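Long-range contacts in N-acetylcysteine deacetylase (Bacillus subtilis, PDB 1YSJ), which probably deacetylates N-acetylcysteine to cysteine and acetate with a pair of divalent metal ions, in the breakdown of S-(2-succino)cysteine as a sulfur source: residues R33-H44 against T54-E65; R142-R150 against L395-I403. The protein carries 1 engineered substitution. All coordinates share one frame; numbering follows the deposited sequence. Where two conformers were deposited one is given.

Interaction 1 of 2, residues R33-H44 against T54-E65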
# COMPACT_ATOMS: atom_id res chain seq x y z
N ARG A 33 15.45 -3.05 49.73
CA ARG A 33 15.51 -4.37 49.11
C ARG A 33 14.57 -4.47 47.90
O ARG A 33 14.89 -5.16 46.93
CB ARG A 33 15.16 -5.44 50.15
CG ARG A 33 15.34 -6.87 49.69
CD ARG A 33 14.94 -7.85 50.77
NE ARG A 33 15.26 -9.22 50.38
CZ ARG A 33 15.14 -10.28 51.18
NH1 ARG A 33 14.69 -10.14 52.42
NH2 ARG A 33 15.47 -11.48 50.73
N LEU A 34 13.43 -3.79 47.97
CA LEU A 34 12.49 -3.72 46.85
C LEU A 34 13.02 -2.83 45.73
O LEU A 34 12.92 -3.17 44.56
CB LEU A 34 11.12 -3.20 47.32
CG LEU A 34 10.28 -4.05 48.27
CD1 LEU A 34 9.00 -3.31 48.61
CD2 LEU A 34 9.96 -5.40 47.66
N ILE A 35 13.58 -1.68 46.12
CA ILE A 35 14.17 -0.73 45.18
C ILE A 35 15.33 -1.38 44.42
O ILE A 35 15.39 -1.30 43.18
CB ILE A 35 14.62 0.58 45.91
CG1 ILE A 35 13.40 1.45 46.22
CG2 ILE A 35 15.63 1.36 45.08
CD1 ILE A 35 13.64 2.50 47.29
N ASN A 36 16.22 -2.05 45.14
CA ASN A 36 17.36 -2.72 44.52
C ASN A 36 17.00 -3.82 43.53
O ASN A 36 17.68 -3.99 42.53
CB ASN A 36 18.34 -3.23 45.59
CG ASN A 36 19.23 -2.13 46.15
OD1 ASN A 36 19.84 -2.28 47.21
ND2 ASN A 36 19.30 -1.00 45.43
N MSE A 37 15.92 -4.55 43.81
CA MSE A 37 15.41 -5.56 42.87
C MSE A 37 14.82 -4.92 41.63
O MSE A 37 15.09 -5.36 40.51
CB MSE A 37 14.39 -6.48 43.55
CG MSE A 37 15.01 -7.48 44.51
SE MSE A 37 13.72 -8.77 45.20
CE MSE A 37 12.59 -7.58 46.23
N ARG A 38 14.01 -3.88 41.82
CA ARG A 38 13.45 -3.10 40.72
C ARG A 38 14.54 -2.59 39.79
O ARG A 38 14.42 -2.69 38.56
CB ARG A 38 12.62 -1.92 41.25
CG ARG A 38 11.91 -1.09 40.18
CD ARG A 38 12.75 0.08 39.69
NE ARG A 38 12.19 0.70 38.49
CZ ARG A 38 12.23 2.01 38.22
NH1 ARG A 38 11.69 2.47 37.11
NH2 ARG A 38 12.80 2.85 39.07
N ARG A 39 15.60 -2.03 40.37
CA ARG A 39 16.67 -1.40 39.61
C ARG A 39 17.57 -2.39 38.90
O ARG A 39 18.06 -2.11 37.81
CB ARG A 39 17.48 -0.47 40.50
CG ARG A 39 16.70 0.72 40.97
CD ARG A 39 17.59 1.62 41.77
NE ARG A 39 16.84 2.75 42.31
CZ ARG A 39 17.40 3.82 42.85
NH1 ARG A 39 18.72 3.91 42.93
NH2 ARG A 39 16.63 4.80 43.32
N ASP A 40 17.80 -3.55 39.53
CA ASP A 40 18.55 -4.63 38.90
C ASP A 40 17.86 -5.11 37.62
O ASP A 40 18.53 -5.36 36.61
CB ASP A 40 18.74 -5.80 39.87
CG ASP A 40 19.51 -6.96 39.24
OD1 ASP A 40 20.36 -6.73 38.36
OD2 ASP A 40 19.26 -8.11 39.65
N LEU A 41 16.54 -5.24 37.67
CA LEU A 41 15.75 -5.62 36.50
C LEU A 41 15.71 -4.53 35.43
O LEU A 41 15.88 -4.81 34.25
CB LEU A 41 14.33 -6.02 36.92
CG LEU A 41 14.18 -7.15 37.95
CD1 LEU A 41 12.72 -7.41 38.19
CD2 LEU A 41 14.91 -8.44 37.55
N HIS A 42 15.48 -3.29 35.86
CA HIS A 42 15.43 -2.12 34.98
C HIS A 42 16.75 -1.92 34.24
O HIS A 42 16.78 -1.54 33.07
CB HIS A 42 15.09 -0.87 35.80
CG HIS A 42 14.86 0.36 34.97
ND1 HIS A 42 13.61 0.71 34.50
CD2 HIS A 42 15.71 1.32 34.55
CE1 HIS A 42 13.71 1.83 33.80
NE2 HIS A 42 14.97 2.22 33.82
N GLU A 43 17.85 -2.19 34.95
CA GLU A 43 19.20 -2.08 34.42
C GLU A 43 19.53 -3.19 33.42
O GLU A 43 20.31 -2.98 32.50
CB GLU A 43 20.18 -2.15 35.58
CG GLU A 43 21.54 -1.57 35.30
CD GLU A 43 22.35 -1.40 36.57
OE1 GLU A 43 23.58 -1.27 36.47
OE2 GLU A 43 21.74 -1.41 37.67
N HIS A 44 18.94 -4.37 33.62
CA HIS A 44 19.16 -5.52 32.76
C HIS A 44 17.84 -6.03 32.16
O HIS A 44 17.39 -7.13 32.50
CB HIS A 44 19.89 -6.63 33.53
CG HIS A 44 21.15 -6.17 34.20
ND1 HIS A 44 22.28 -5.82 33.49
CD2 HIS A 44 21.46 -6.01 35.50
CE1 HIS A 44 23.23 -5.46 34.33
NE2 HIS A 44 22.76 -5.57 35.56
N THR A 54 16.23 -12.58 34.05
CA THR A 54 15.14 -12.08 34.90
C THR A 54 14.50 -13.24 35.67
O THR A 54 14.31 -13.16 36.89
CB THR A 54 14.08 -11.34 34.05
OG1 THR A 54 14.73 -10.37 33.22
CG2 THR A 54 13.06 -10.62 34.93
N THR A 55 14.20 -14.33 34.96
CA THR A 55 13.68 -15.56 35.55
C THR A 55 14.65 -16.11 36.61
O THR A 55 14.23 -16.56 37.68
CB THR A 55 13.43 -16.61 34.46
OG1 THR A 55 12.42 -16.13 33.56
CG2 THR A 55 12.97 -17.94 35.04
N LYS A 56 15.94 -16.06 36.30
CA LYS A 56 16.98 -16.51 37.21
C LYS A 56 17.00 -15.67 38.49
O LYS A 56 17.08 -16.22 39.59
CB LYS A 56 18.33 -16.46 36.50
CG LYS A 56 19.45 -17.19 37.21
CD LYS A 56 20.81 -16.69 36.74
CE LYS A 56 21.20 -17.28 35.38
NZ LYS A 56 21.54 -18.73 35.48
N LYS A 57 16.91 -14.35 38.35
CA LYS A 57 16.94 -13.44 39.50
C LYS A 57 15.72 -13.60 40.39
O LYS A 57 15.86 -13.68 41.61
CB LYS A 57 17.09 -11.99 39.04
CG LYS A 57 18.48 -11.64 38.53
CD LYS A 57 18.45 -10.46 37.56
CE LYS A 57 19.84 -10.18 37.02
NZ LYS A 57 19.85 -9.02 36.08
N ILE A 58 14.54 -13.66 39.78
CA ILE A 58 13.28 -13.86 40.50
C ILE A 58 13.31 -15.15 41.33
O ILE A 58 12.99 -15.12 42.53
CB ILE A 58 12.05 -13.84 39.55
CG1 ILE A 58 11.93 -12.48 38.85
CG2 ILE A 58 10.75 -14.14 40.31
CD1 ILE A 58 11.08 -12.53 37.60
N ARG A 59 13.71 -16.25 40.70
CA ARG A 59 13.85 -17.56 41.37
C ARG A 59 14.74 -17.44 42.60
O ARG A 59 14.34 -17.80 43.71
CB ARG A 59 14.45 -18.58 40.39
CG ARG A 59 14.11 -20.03 40.68
CD ARG A 59 14.43 -20.93 39.48
NE ARG A 59 13.98 -22.31 39.68
CZ ARG A 59 12.87 -22.84 39.15
NH1 ARG A 59 12.57 -24.10 39.40
NH2 ARG A 59 12.06 -22.12 38.38
N ARG A 60 15.94 -16.91 42.41
CA ARG A 60 16.91 -16.72 43.49
C ARG A 60 16.36 -15.90 44.66
O ARG A 60 16.54 -16.26 45.82
CB ARG A 60 18.20 -16.10 42.93
CG ARG A 60 19.09 -15.42 43.96
CD ARG A 60 20.52 -15.24 43.46
NE ARG A 60 20.60 -14.50 42.19
CZ ARG A 60 20.72 -13.18 42.09
NH1 ARG A 60 20.76 -12.42 43.17
NH2 ARG A 60 20.80 -12.62 40.89
N TRP A 61 15.70 -14.79 44.33
CA TRP A 61 15.16 -13.86 45.33
C TRP A 61 14.06 -14.46 46.21
O TRP A 61 13.98 -14.16 47.41
CB TRP A 61 14.69 -12.56 44.67
CG TRP A 61 15.82 -11.72 44.13
CD1 TRP A 61 17.12 -11.67 44.59
CD2 TRP A 61 15.76 -10.79 43.03
NE1 TRP A 61 17.86 -10.78 43.84
CE2 TRP A 61 17.05 -10.23 42.88
CE3 TRP A 61 14.74 -10.40 42.15
CZ2 TRP A 61 17.34 -9.28 41.89
CZ3 TRP A 61 15.03 -9.46 41.16
CH2 TRP A 61 16.33 -8.91 41.04
N LEU A 62 13.23 -15.32 45.62
CA LEU A 62 12.18 -16.03 46.36
C LEU A 62 12.74 -17.17 47.21
O LEU A 62 12.29 -17.40 48.33
CB LEU A 62 11.09 -16.54 45.40
CG LEU A 62 10.35 -15.48 44.57
CD1 LEU A 62 9.72 -16.08 43.31
CD2 LEU A 62 9.31 -14.72 45.39
N GLU A 63 13.74 -17.87 46.68
CA GLU A 63 14.40 -18.95 47.41
C GLU A 63 15.27 -18.43 48.57
O GLU A 63 15.56 -19.17 49.50
CB GLU A 63 15.22 -19.84 46.47
CG GLU A 63 14.35 -20.79 45.65
CD GLU A 63 15.09 -21.53 44.53
OE1 GLU A 63 16.15 -21.04 44.07
OE2 GLU A 63 14.60 -22.60 44.11
N GLU A 64 15.65 -17.16 48.50
CA GLU A 64 16.34 -16.49 49.60
C GLU A 64 15.48 -16.48 50.86
O GLU A 64 15.98 -16.65 51.97
CB GLU A 64 16.72 -15.06 49.23
CG GLU A 64 18.11 -14.90 48.60
CD GLU A 64 18.30 -13.54 47.93
OE1 GLU A 64 17.51 -12.60 48.19
OE2 GLU A 64 19.25 -13.41 47.13
N GLU A 65 14.18 -16.28 50.67
CA GLU A 65 13.24 -16.21 51.77
C GLU A 65 12.42 -17.49 51.93
O GLU A 65 11.37 -17.49 52.57
CB GLU A 65 12.34 -14.97 51.64
CG GLU A 65 13.09 -13.64 51.77
CD GLU A 65 14.01 -13.57 52.99
OE1 GLU A 65 13.53 -13.80 54.12
OE2 GLU A 65 15.22 -13.30 52.81
O HOH W 1 15.99 -9.50 47.77
O HOH W 2 17.60 -9.09 34.27

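Interaction 2 of 2, residues R142-R150 against L395-I403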
# COMPACT_ATOMS: atom_id res chain seq x y z
N ARG A 142 1.61 -16.46 57.11
CA ARG A 142 0.95 -17.70 56.67
C ARG A 142 -0.23 -18.11 57.54
O ARG A 142 -1.18 -18.71 57.04
CB ARG A 142 1.97 -18.84 56.59
CG ARG A 142 3.01 -18.67 55.51
CD ARG A 142 4.12 -19.68 55.67
NE ARG A 142 5.19 -19.47 54.70
CZ ARG A 142 5.29 -20.10 53.53
NH1 ARG A 142 4.38 -21.00 53.18
NH2 ARG A 142 6.31 -19.84 52.72
N ALA A 143 -0.17 -17.78 58.83
CA ALA A 143 -1.27 -18.07 59.76
C ALA A 143 -2.54 -17.28 59.44
O ALA A 143 -3.64 -17.70 59.81
CB ALA A 143 -0.82 -17.83 61.20
N GLU A 144 -2.39 -16.14 58.76
CA GLU A 144 -3.52 -15.30 58.37
C GLU A 144 -4.19 -15.77 57.08
O GLU A 144 -5.33 -15.41 56.80
CB GLU A 144 -3.08 -13.84 58.21
CG GLU A 144 -2.66 -13.15 59.51
CD GLU A 144 -2.33 -11.68 59.31
OE1 GLU A 144 -1.18 -11.28 59.61
OE2 GLU A 144 -3.23 -10.92 58.86
N LEU A 145 -3.47 -16.56 56.29
CA LEU A 145 -3.99 -17.04 55.00
C LEU A 145 -4.91 -18.24 55.15
O LEU A 145 -4.50 -19.30 55.62
CB LEU A 145 -2.84 -17.36 54.04
CG LEU A 145 -1.92 -16.23 53.57
CD1 LEU A 145 -0.78 -16.80 52.73
CD2 LEU A 145 -2.68 -15.16 52.79
N LYS A 146 -6.17 -18.06 54.74
CA LYS A 146 -7.14 -19.15 54.73
C LYS A 146 -7.11 -19.86 53.37
O LYS A 146 -8.11 -19.96 52.66
CB LYS A 146 -8.55 -18.64 55.05
CG LYS A 146 -8.67 -17.70 56.25
CD LYS A 146 -8.39 -18.39 57.58
CE LYS A 146 -9.09 -17.68 58.74
NZ LYS A 146 -8.78 -16.22 58.80
N GLY A 147 -5.93 -20.34 53.01
CA GLY A 147 -5.74 -21.02 51.75
C GLY A 147 -4.37 -20.76 51.18
O GLY A 147 -3.39 -20.64 51.92
N THR A 148 -4.30 -20.64 49.86
CA THR A 148 -3.03 -20.61 49.16
C THR A 148 -2.97 -19.47 48.15
O THR A 148 -3.93 -19.20 47.43
CB THR A 148 -2.79 -21.97 48.46
OG1 THR A 148 -2.74 -23.00 49.45
CG2 THR A 148 -1.49 -21.97 47.66
N VAL A 149 -1.82 -18.80 48.11
CA VAL A 149 -1.56 -17.79 47.09
C VAL A 149 -0.51 -18.31 46.12
O VAL A 149 0.62 -18.64 46.51
CB VAL A 149 -1.12 -16.43 47.68
CG1 VAL A 149 -0.96 -15.40 46.56
CG2 VAL A 149 -2.12 -15.93 48.71
N ARG A 150 -0.89 -18.39 44.85
CA ARG A 150 0.03 -18.74 43.79
C ARG A 150 0.52 -17.46 43.11
O ARG A 150 -0.28 -16.60 42.74
CB ARG A 150 -0.67 -19.66 42.79
CG ARG A 150 0.27 -20.50 41.95
CD ARG A 150 -0.50 -21.60 41.24
NE ARG A 150 -0.86 -22.68 42.15
CZ ARG A 150 -1.71 -23.66 41.86
NH1 ARG A 150 -2.31 -23.70 40.67
NH2 ARG A 150 -1.96 -24.61 42.76
N LEU A 395 -4.84 -7.53 50.29
CA LEU A 395 -5.90 -8.01 49.40
C LEU A 395 -6.00 -9.54 49.43
O LEU A 395 -7.09 -10.08 49.55
CB LEU A 395 -5.67 -7.52 47.97
CG LEU A 395 -6.70 -7.89 46.90
CD1 LEU A 395 -8.06 -7.25 47.18
CD2 LEU A 395 -6.20 -7.51 45.52
N ALA A 396 -4.85 -10.22 49.34
CA ALA A 396 -4.80 -11.68 49.41
C ALA A 396 -5.44 -12.24 50.68
O ALA A 396 -6.24 -13.18 50.61
CB ALA A 396 -3.36 -12.16 49.28
N VAL A 397 -5.10 -11.65 51.82
CA VAL A 397 -5.66 -12.05 53.12
C VAL A 397 -7.18 -11.83 53.16
O VAL A 397 -7.93 -12.70 53.62
CB VAL A 397 -4.97 -11.30 54.29
CG1 VAL A 397 -5.67 -11.59 55.62
CG2 VAL A 397 -3.49 -11.67 54.37
N ILE A 398 -7.62 -10.67 52.66
CA ILE A 398 -9.04 -10.31 52.66
C ILE A 398 -9.86 -11.19 51.72
O ILE A 398 -10.95 -11.66 52.09
CB ILE A 398 -9.26 -8.82 52.32
CG1 ILE A 398 -8.73 -7.94 53.46
CG2 ILE A 398 -10.74 -8.52 52.09
CD1 ILE A 398 -8.54 -6.48 53.09
N VAL A 399 -9.35 -11.42 50.51
CA VAL A 399 -10.04 -12.27 49.53
C VAL A 399 -10.23 -13.69 50.07
O VAL A 399 -11.34 -14.22 50.03
CB VAL A 399 -9.33 -12.28 48.15
CG1 VAL A 399 -9.95 -13.33 47.22
CG2 VAL A 399 -9.41 -10.92 47.51
N LEU A 400 -9.16 -14.28 50.60
CA LEU A 400 -9.20 -15.64 51.13
C LEU A 400 -10.13 -15.81 52.34
O LEU A 400 -10.57 -16.93 52.63
CB LEU A 400 -7.79 -16.16 51.44
CG LEU A 400 -6.87 -16.49 50.26
CD1 LEU A 400 -5.45 -16.76 50.73
CD2 LEU A 400 -7.39 -17.66 49.42
N GLU A 401 -10.42 -14.71 53.04
CA GLU A 401 -11.39 -14.71 54.14
C GLU A 401 -12.81 -14.93 53.64
O GLU A 401 -13.61 -15.60 54.29
CB GLU A 401 -11.33 -13.38 54.91
CG GLU A 401 -10.20 -13.26 55.92
CD GLU A 401 -10.04 -11.85 56.48
OE1 GLU A 401 -10.86 -10.96 56.14
OE2 GLU A 401 -9.09 -11.62 57.26
N THR A 402 -13.13 -14.36 52.48
CA THR A 402 -14.50 -14.36 51.95
C THR A 402 -14.72 -15.28 50.75
O THR A 402 -15.86 -15.65 50.45
CB THR A 402 -14.97 -12.93 51.60
OG1 THR A 402 -13.88 -12.15 51.11
CG2 THR A 402 -15.54 -12.24 52.83
N ILE A 403 -13.64 -15.67 50.07
CA ILE A 403 -13.75 -16.53 48.89
C ILE A 403 -13.92 -18.00 49.28
O ILE A 403 -15.04 -18.47 49.49
CB ILE A 403 -12.55 -16.35 47.93
CG1 ILE A 403 -12.94 -16.75 46.50
CG2 ILE A 403 -11.34 -17.13 48.42
CD1 ILE A 403 -11.93 -16.35 45.46
O HOH W 3 -7.05 -15.19 54.70

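Interaction 1 of 2, residues R33-H44 against T54-E65
The indole of W61 lies across the gap between the two helices with M37 on one face: CG of the selenomethionine sits 3.6 Å from the centroid of the six-membered ring, almost on its normal, a CH-pi contact. SE of M37 approaches the five-membered ring obliquely, 4.0 Å from its centroid, a Met-aromatic contact. The carbonyl O of K57, one turn back, lies toward the rim of the other face. At the ring's edge D40 OD2 comes to 3.2 Å from W61 CZ2, the carboxylate turned steeply to the indole; E64 OE2 lies at the edge in the ring plane, and L41 CD2 approaches CZ3 obliquely. The helices form an antiparallel pair, axes 11.0 Å apart at 164°, laid on helix 124-139 of the catalytic domain, where I132 meets both M37 and W61. Without the indole, as with an alanine here, M37 is likely to lose its aromatic partner and a gap to open beside L41.

Salt bridges flank the indole. R33 is stretched out, CG trans to the amide N (chi1 -173°) and the chain extended to NE, which carries its guanidinium across to E65. E65 OE2 accepts from R33 NH2 at 2.8 Å, in the guanidinium plane but on the oxygen's anti side and 32° out of the carboxylate plane. The two planes stand nearly perpendicular. E64 OE1 adds a weak bond to NH2, and a water on R33 NE bonds weakly to the same oxygen. Towards the other end, K57 NZ makes a weak salt bridge to D40 OD1 and donates to a water that in turn donates to H44 O, 2.6 Å away.

Interaction 2 of 2, residues R142-R150 against L395-I403
L400 points its side chain from the C-terminal helix into the turn and strand of 142-150, where its CD1 meets L145 CD2 at 3.8 Å and V149 CG2 at 4.0 Å. This is helix-on-sheet packing of the alpha/beta catalytic domain of an M20 peptidase: helix 384-402 lies against the start of strand 148-154, the short axes 9.8 Å apart at 129°. One turn earlier A396 brings its CB to the same CG2 of V149, so that this methyl branch touches two helix residues. A chi1 of -176° sets CG2 of V149 beside its own backbone N, and it is this branch that meets the helix. V397 meets L145 at about a right angle, CG2 against CD2 at 3.9 Å.

Further out lies the loop that leads into the strand. K146 is the centre of an inverse gamma turn, its CB 3.6 Å from L400 O. G147 follows with backbone angles that would jam a CB against the preceding carbonyl, and such a CB would also crowd L400 CD2. Backbone bonds of V149 to I83 and of T148 to I92 hold the strand between its sheet neighbours, while E144 turns its carboxylate to R141. No direct hydrogen bond joins the segments; instead one water accepts from K146 N and donates to both E144 O, at 2.7 Å, and V397 O, at 2.9 Å.

How the interactions relate
Both contacts belong to the alpha/beta catalytic domain, their centres 25 Å apart and their nearest atoms about 6 Å apart without touching. Strand 79-84 is common ground: I58 and L62 of 54-65 rest on V79, while L145 of 142-150 packs on I83. Interaction 1 closes in the chain before interaction 2 opens, and helix 124-139 runs between them in sequence. That helix also links interaction 1 to the metal site: the L41 side chain is about 8 Å from that of the nickel ligand H124 and about 13 Å from a nickel ion. Interaction 2 lies away from the nickel site and joins distant parts of the sequence.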